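Local coordinates for outer membrane protein (Bartonella henselae, PDB 2FI9) that is of unknown function, belongs to the DUF498/DUF598 family and is named as an outer membrane protein, at residues A[105-108]-A[109-113]. Numbering follows the deposited sequence.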
loop_
_atom_site.group_PDB
_atom_site.type_symbol
_atom_site.label_atom_id
_atom_site.label_comp_id
_atom_site.label_asym_id
_atom_site.label_seq_id
_atom_site.Cartn_x
_atom_site.Cartn_y
_atom_site.Cartn_z
ATOM N N ALA A 105 10.370 -1.793 3.843
ATOM C CA ALA A 105 10.826 -1.907 2.466
ATOM C C ALA A 105 9.797 -1.321 1.517
ATOM O O ALA A 105 10.161 -0.646 0.564
ATOM C CB ALA A 105 11.099 -3.371 2.112
ATOM N N ALA A 106 8.519 -1.584 1.767
ATOM C CA ALA A 106 7.478 -1.080 0.875
ATOM C C ALA A 106 7.436 0.458 0.908
ATOM O O ALA A 106 7.307 1.121 -0.141
ATOM C CB ALA A 106 6.138 -1.679 1.241
ATOM N N VAL A 107 7.554 1.035 2.105
ATOM C CA VAL A 107 7.593 2.500 2.229
ATOM C C VAL A 107 8.729 3.081 1.384
ATOM O O VAL A 107 8.514 4.025 0.599
ATOM C CB VAL A 107 7.758 2.971 3.711
ATOM C CG1 VAL A 107 8.168 4.468 3.790
ATOM C CG2 VAL A 107 6.483 2.675 4.527
ATOM N N ARG A 108 9.931 2.519 1.537
ATOM C CA ARG A 108 11.113 3.067 0.884
ATOM C C ARG A 108 11.008 2.942 -0.622
ATOM O O ARG A 108 11.358 3.877 -1.338
ATOM C CB ARG A 108 12.378 2.380 1.389
ATOM C CG ARG A 108 12.729 2.762 2.815
ATOM C CD ARG A 108 14.036 2.126 3.256
ATOM N NE ARG A 108 13.949 0.666 3.383
ATOM C CZ ARG A 108 13.646 0.019 4.510
ATOM N NH1 ARG A 108 13.377 0.692 5.624
ATOM N NH2 ARG A 108 13.614 -1.304 4.520
ATOM N N THR A 109 10.472 1.809 -1.079
ATOM C CA THR A 109 10.282 1.522 -2.499
ATOM C C THR A 109 9.171 2.377 -3.089
ATOM O O THR A 109 9.325 2.905 -4.190
ATOM C CB THR A 109 9.955 0.021 -2.771
ATOM O OG1 THR A 109 10.965 -0.817 -2.199
ATOM C CG2 THR A 109 9.893 -0.254 -4.256
ATOM N N PHE A 110 8.049 2.491 -2.371
ATOM C CA PHE A 110 6.975 3.410 -2.769
ATOM C C PHE A 110 7.485 4.836 -2.986
ATOM O O PHE A 110 7.176 5.461 -4.002
ATOM C CB PHE A 110 5.847 3.437 -1.738
ATOM C CG PHE A 110 4.760 4.430 -2.061
ATOM C CD1 PHE A 110 3.837 4.163 -3.072
ATOM C CD2 PHE A 110 4.677 5.656 -1.381
ATOM C CE1 PHE A 110 2.833 5.074 -3.389
ATOM C CE2 PHE A 110 3.653 6.595 -1.699
ATOM C CZ PHE A 110 2.737 6.305 -2.700
ATOM N N ASN A 111 8.251 5.350 -2.025
ATOM C CA ASN A 111 8.759 6.717 -2.108
ATOM C C ASN A 111 9.589 6.919 -3.364
ATOM O O ASN A 111 9.417 7.918 -4.068
ATOM C CB ASN A 111 9.567 7.076 -0.856
ATOM C CG ASN A 111 8.686 7.300 0.360
ATOM O OD1 ASN A 111 7.463 7.375 0.254
ATOM N ND2 ASN A 111 9.310 7.434 1.523
ATOM N N VAL A 112 10.462 5.950 -3.649
ATOM C CA VAL A 112 11.370 6.037 -4.782
ATOM C C VAL A 112 10.579 6.030 -6.092
ATOM O O VAL A 112 10.762 6.917 -6.937
ATOM C CB VAL A 112 12.432 4.898 -4.746
ATOM C CG1 VAL A 112 13.060 4.696 -6.122
ATOM C CG2 VAL A 112 13.512 5.212 -3.699
ATOM N N LEU A 113 9.675 5.066 -6.238
ATOM C CA LEU A 113 8.863 4.958 -7.444
ATOM C C LEU A 113 7.920 6.146 -7.629
ATOM O O LEU A 113 7.687 6.599 -8.764
ATOM C CB LEU A 113 8.067 3.652 -7.446
ATOM C CG LEU A 113 8.869 2.352 -7.522
ATOM C CD1 LEU A 113 7.917 1.198 -7.361
ATOM C CD2 LEU A 113 9.603 2.252 -8.850
#
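Thr109 bonds back to Ala105 twice, through its amide and its hydroxyl, one turn along the alpha-helix 103-115, which packs against the mixed sheet. The carbonyl oxygen Ala105 O takes the amide Thr109 N at 3.0 Å and the hydroxyl Thr109 OG1 at 2.9 Å, the two donors reaching it from opposite faces of the carbonyl plane. A threonine hydroxyl bonded to the carbonyl four residues back is a familiar feature within alpha-helices, and here one oxygen serves both donors. With chi1 at -55°, OG1 sits beside its own backbone N and can turn back onto the preceding turn, which leaves the methyl CG2 anti to that nitrogen. The hydroxyl stands above the carbonyl plane rather than on a lone pair.

The i to i-4 backbone bonds continue through Phe110, Asn111 and Val112, the shortest of these from Phe110 N to Ala106 O, at 2.7 Å. The side chains of Val107 and Asn111 leave the same flank of the helix, one turn apart, and the methyl Val107 CG1 lies 3.9 Å from the amide nitrogen Asn111 ND2. That amide's strongest polar partner lies outside the helix: OD1 accepts a hydrogen bond from the backbone N of Ile18, and ND2 is hydrogen-bonded as well. On the sheet-facing side, Phe110 packs on Leu73, Val120 and Ala122, while Ala106 rests on Leu124 and Met101. Phe110 takes its ring away from the preceding turn, but its CB stays 3.2 Å from Ala106 O.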